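Local structure of 389aa long hypothetical nucleolar protein (Pyrococcus horikoshii, 5ZVE) at residues A[140-143]-A[144-148]; A[212-215]-A[216-219]. The protein methylates the C5 position of cytosine 72 in several tRNAs, using S-adenosyl-L-methionine as the methyl donor. All blocks are in the same frame, centred on the assembly; numbering follows the deposited sequence.

Contact 1 (A[140-143]-A[144-148]); sequences ARMD and YKEMT
The carbonyl oxygen of Asp-143 takes the hydrogen bond that opens a one-turn helix in the PUA domain: Met-147 N approaches Asp-143 O at 3.0 Å, with an N-H...O angle of 157°. Asp-143 holds the N-cap position where the chain, leaving strand 134-140, turns into helix 144-147. Its carboxylate makes no capping bond; OD1 instead accepts from the backbone N of Glu-121, which ties the start of the helix to a neighbouring loop.

Beside this bond, the side chains of Met-142 and Glu-146 cross at about a right angle. Both chains are extended beyond CG, and the carboxylate end of Glu-146 lies against the thioether chain: OE1 is 3.7 Å from Met-142 CG, and OE2 is likewise 3.7 Å from Met-142 CE. Met-142 SD lies 3.8 Å from Met-147 CA and also packs on Glu-146 CG.

Met-147 works on the buried side, where its side chain also meets Val-112 and Ala-155 of two strands of the domain. With CG anti to the backbone N (chi1 -167°) and a bend at chi3 (-69°), the terminal methyl turns back to the end of strand 134-140 and the loop after it, where Met-147 CE touches Ala-140 CB at 3.9 Å and lies 3.4 Å from Met-142 O.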
loop_
_atom_site.group_PDB
_atom_site.type_symbol
_atom_site.label_atom_id
_atom_site.label_comp_id
_atom_site.label_asym_id
_atom_site.label_seq_id
_atom_site.Cartn_x
_atom_site.Cartn_y
_atom_site.Cartn_z
ATOM N N ALA A 140 29.264 8.727 5.356
ATOM C CA ALA A 140 29.582 8.673 3.934
ATOM C C ALA A 140 30.572 7.552 3.640
ATOM O O ALA A 140 31.579 7.405 4.327
ATOM C CB ALA A 140 30.138 10.007 3.461
ATOM N N ARG A 141 30.259 6.746 2.631
ATOM C CA ARG A 141 31.150 5.689 2.178
ATOM C C ARG A 141 31.748 6.030 0.819
ATOM O O ARG A 141 32.440 5.219 0.208
ATOM C CB ARG A 141 30.405 4.353 2.129
ATOM C CG ARG A 141 29.931 3.888 3.499
ATOM C CD ARG A 141 31.085 3.885 4.495
ATOM N NE ARG A 141 30.662 3.456 5.823
ATOM C CZ ARG A 141 31.386 3.618 6.928
ATOM N NH1 ARG A 141 32.573 4.204 6.863
ATOM N NH2 ARG A 141 30.922 3.199 8.099
ATOM N N MET A 142 31.458 7.239 0.352
ATOM C CA MET A 142 32.068 7.785 -0.853
ATOM C C MET A 142 32.489 9.218 -0.602
ATOM O O MET A 142 31.893 9.910 0.221
ATOM C CB MET A 142 31.104 7.741 -2.042
ATOM C CG MET A 142 30.646 6.363 -2.458
ATOM S SD MET A 142 29.504 6.471 -3.850
ATOM C CE MET A 142 29.343 4.756 -4.332
ATOM N N ASP A 143 33.514 9.664 -1.315
ATOM C CA ASP A 143 33.869 11.073 -1.310
ATOM C C ASP A 143 32.809 11.823 -2.107
ATOM O O ASP A 143 32.007 11.199 -2.801
ATOM C CB ASP A 143 35.257 11.293 -1.907
ATOM C CG ASP A 143 36.342 10.565 -1.138
ATOM O OD1 ASP A 143 36.269 10.538 0.109
ATOM O OD2 ASP A 143 37.271 10.028 -1.779
ATOM N N TYR A 144 32.797 13.149 -1.998
ATOM C CA TYR A 144 31.858 13.963 -2.765
ATOM C C TYR A 144 31.861 13.605 -4.247
ATOM O O TYR A 144 30.804 13.398 -4.845
ATOM C CB TYR A 144 32.160 15.451 -2.613
ATOM C CG TYR A 144 31.423 16.276 -3.641
ATOM C CD1 TYR A 144 30.069 16.551 -3.496
ATOM C CD2 TYR A 144 32.071 16.753 -4.774
ATOM C CE1 TYR A 144 29.388 17.288 -4.438
ATOM C CE2 TYR A 144 31.392 17.488 -5.726
ATOM C CZ TYR A 144 30.051 17.752 -5.553
ATOM O OH TYR A 144 29.371 18.493 -6.498
ATOM N N LYS A 145 33.053 13.546 -4.831
ATOM C CA LYS A 145 33.208 13.332 -6.266
ATOM C C LYS A 145 32.562 12.032 -6.734
ATOM O O LYS A 145 31.799 12.029 -7.700
ATOM C CB LYS A 145 34.689 13.338 -6.646
ATOM C CG LYS A 145 34.954 13.100 -8.127
ATOM C CD LYS A 145 36.442 13.209 -8.448
ATOM C CE LYS A 145 36.722 12.945 -9.923
ATOM N NZ LYS A 145 35.914 13.824 -10.816
ATOM N N GLU A 146 32.859 10.933 -6.048
ATOM C CA GLU A 146 32.317 9.631 -6.432
ATOM C C GLU A 146 30.815 9.538 -6.170
ATOM O O GLU A 146 30.073 8.912 -6.929
ATOM C CB GLU A 146 33.038 8.504 -5.687
ATOM C CG GLU A 146 32.608 7.115 -6.134
ATOM C CD GLU A 146 33.165 6.015 -5.255
ATOM O OE1 GLU A 146 33.881 6.334 -4.281
ATOM O OE2 GLU A 146 32.862 4.833 -5.525
ATOM N N MET A 147 30.381 10.166 -5.084
ATOM C CA MET A 147 28.976 10.174 -4.685
ATOM C C MET A 147 28.081 10.796 -5.764
ATOM O O MET A 147 26.980 10.310 -6.034
ATOM C CB MET A 147 28.829 10.927 -3.359
ATOM C CG MET A 147 27.494 10.768 -2.661
ATOM S SD MET A 147 27.453 11.686 -1.104
ATOM C CE MET A 147 28.599 10.741 -0.102
ATOM N N THR A 148 28.559 11.874 -6.379
ATOM C CA THR A 148 27.790 12.588 -7.398
ATOM C C THR A 148 28.000 12.034 -8.806
ATOM O O THR A 148 27.399 12.524 -9.761
ATOM C CB THR A 148 28.146 14.094 -7.423
ATOM O OG1 THR A 148 29.569 14.246 -7.454
ATOM C CG2 THR A 148 27.597 14.802 -6.196
#

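Contact 2 (A[212-215]-A[216-219]); sequences TTHI and AQLL
Ala-216, Gln-217, Leu-218 and Leu-219 donate their backbone N-H to the carbonyls of Thr-212, Thr-213, His-214 and Ile-215 along helix 210-218, the helix of a beta-alpha-beta unit in this class I-like methyltransferase, whose start carries the last residues of the S-adenosyl-L-methionine-binding segment 205-211. Each bond reaches four residues back; the shortest is Leu-219 N to Ile-215 O, 2.9 Å. The carbonyl of His-214 is shared, since Gln-217 N adds a weak bond to it at an angle of 122°.

Polar side chains lead out of the helix. Gln-217 has CG between its backbone N and carbonyl carbon (chi1 77°), which brings Gln-217 CG to 3.2 Å from His-214 O and leaves the extended chain running past the edge of the imidazole. Its amide spans two partners on strand 35-40, OE1 accepting from Arg-39 and NE2 donating to Val-40 O. A water lies 3.1 Å from Thr-213 O and 3.2 Å from Gln-217 OE1, within hydrogen-bonding range of both. Nearer the cofactor-binding segment, Thr-212 OG1 is hydrogen-bonded to Asp-203 OD2, and the Thr-212 side chain comes within about 6 Å of the bound S-adenosyl-L-homocysteine.

Apolar contacts come from Ile-215 and Leu-218. Ile-215 CG2 meets Leu-219 CG at 4.2 Å, and Ile-215 also packs on Ala-190 and Leu-193 of helix 184-193. The His-214 ring, whose NE2 is hydrogen-bonded to Glu-69, receives a CH-pi contact over one face: Leu-218 CD1 stands 4.3 Å from the ring centroid, 27° off the normal, while Leu-218 CG is 3.9 Å from His-214 CD2.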
loop_
_atom_site.group_PDB
_atom_site.type_symbol
_atom_site.label_atom_id
_atom_site.label_comp_id
_atom_site.label_asym_id
_atom_site.label_seq_id
_atom_site.Cartn_x
_atom_site.Cartn_y
_atom_site.Cartn_z
ATOM N N THR A 212 -4.442 -10.383 -5.465
ATOM C CA THR A 212 -4.697 -11.539 -6.317
ATOM C C THR A 212 -4.074 -12.811 -5.742
ATOM O O THR A 212 -4.726 -13.854 -5.659
ATOM C CB THR A 212 -4.166 -11.325 -7.736
ATOM O OG1 THR A 212 -4.749 -10.139 -8.288
ATOM C CG2 THR A 212 -4.519 -12.513 -8.617
ATOM N N THR A 213 -2.815 -12.716 -5.331
ATOM C CA THR A 213 -2.098 -13.878 -4.821
ATOM C C THR A 213 -2.629 -14.302 -3.451
ATOM O O THR A 213 -2.566 -15.475 -3.091
ATOM C CB THR A 213 -0.578 -13.613 -4.745
ATOM O OG1 THR A 213 -0.323 -12.391 -4.039
ATOM C CG2 THR A 213 0.002 -13.505 -6.149
ATOM N N HIS A 214 -3.161 -13.347 -2.697
ATOM C CA HIS A 214 -3.812 -13.656 -1.430
ATOM C C HIS A 214 -5.060 -14.511 -1.663
ATOM O O HIS A 214 -5.295 -15.488 -0.952
ATOM C CB HIS A 214 -4.162 -12.366 -0.682
ATOM C CG HIS A 214 -4.621 -12.581 0.726
ATOM N ND1 HIS A 214 -5.048 -11.552 1.534
ATOM C CD2 HIS A 214 -4.716 -13.710 1.472
ATOM C CE1 HIS A 214 -5.391 -12.033 2.717
ATOM N NE2 HIS A 214 -5.197 -13.340 2.704
ATOM N N ILE A 215 -5.852 -14.143 -2.668
ATOM C CA ILE A 215 -7.010 -14.940 -3.070
ATOM C C ILE A 215 -6.578 -16.351 -3.450
ATOM O O ILE A 215 -7.229 -17.340 -3.097
ATOM C CB ILE A 215 -7.763 -14.305 -4.258
ATOM C CG1 ILE A 215 -8.237 -12.897 -3.907
ATOM C CG2 ILE A 215 -8.951 -15.164 -4.659
ATOM C CD1 ILE A 215 -9.417 -12.860 -2.970
ATOM N N ALA A 216 -5.462 -16.433 -4.165
ATOM C CA ALA A 216 -4.930 -17.710 -4.626
ATOM C C ALA A 216 -4.591 -18.650 -3.469
ATOM O O ALA A 216 -4.851 -19.848 -3.550
ATOM C CB ALA A 216 -3.705 -17.479 -5.496
ATOM N N GLN A 217 -4.025 -18.115 -2.391
ATOM C CA GLN A 217 -3.680 -18.962 -1.249
ATOM C C GLN A 217 -4.918 -19.294 -0.412
ATOM O O GLN A 217 -4.990 -20.362 0.192
ATOM C CB GLN A 217 -2.592 -18.312 -0.382
ATOM C CG GLN A 217 -3.045 -17.190 0.530
ATOM C CD GLN A 217 -1.881 -16.567 1.293
ATOM O OE1 GLN A 217 -0.884 -16.156 0.697
ATOM N NE2 GLN A 217 -1.996 -16.515 2.618
ATOM N N LEU A 218 -5.894 -18.392 -0.380
ATOM C CA LEU A 218 -7.169 -18.692 0.269
ATOM C C LEU A 218 -7.907 -19.803 -0.474
ATOM O O LEU A 218 -8.645 -20.585 0.130
ATOM C CB LEU A 218 -8.059 -17.449 0.352
ATOM C CG LEU A 218 -7.583 -16.291 1.229
ATOM C CD1 LEU A 218 -8.404 -15.043 0.922
ATOM C CD2 LEU A 218 -7.670 -16.660 2.714
ATOM N N LEU A 219 -7.711 -19.857 -1.789
ATOM C CA LEU A 219 -8.287 -20.914 -2.616
ATOM C C LEU A 219 -7.433 -22.175 -2.565
ATOM O O LEU A 219 -7.834 -23.227 -3.065
ATOM C CB LEU A 219 -8.438 -20.444 -4.065
ATOM C CG LEU A 219 -9.472 -19.353 -4.349
ATOM C CD1 LEU A 219 -9.688 -19.213 -5.843
ATOM C CD2 LEU A 219 -10.776 -19.649 -3.643
HETATM O O HOH W 1 0.364 -16.260 -2.244
#

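How the contacts relate
The two contacts lie in different domains, their centres about 45 Å apart and their nearest atoms about 34 Å apart. Contact 1 is partly buried in the PUA domain, far from the cofactor site, whereas contact 2 is buried in the methyltransferase domain beside the cofactor-binding segment. Both are local, but contact 1 records the entry into a short helix from a strand, where the backbone bond from Met-147 to Asp-143 starts the helix, while contact 2 follows successive turns of helix 210-218 and has four i to i+4 bonds. In 140-148 an exposed carboxylate lies against a buried thioether chain; in 212-219, buried polar groups find partners on neighbouring elements of the fold.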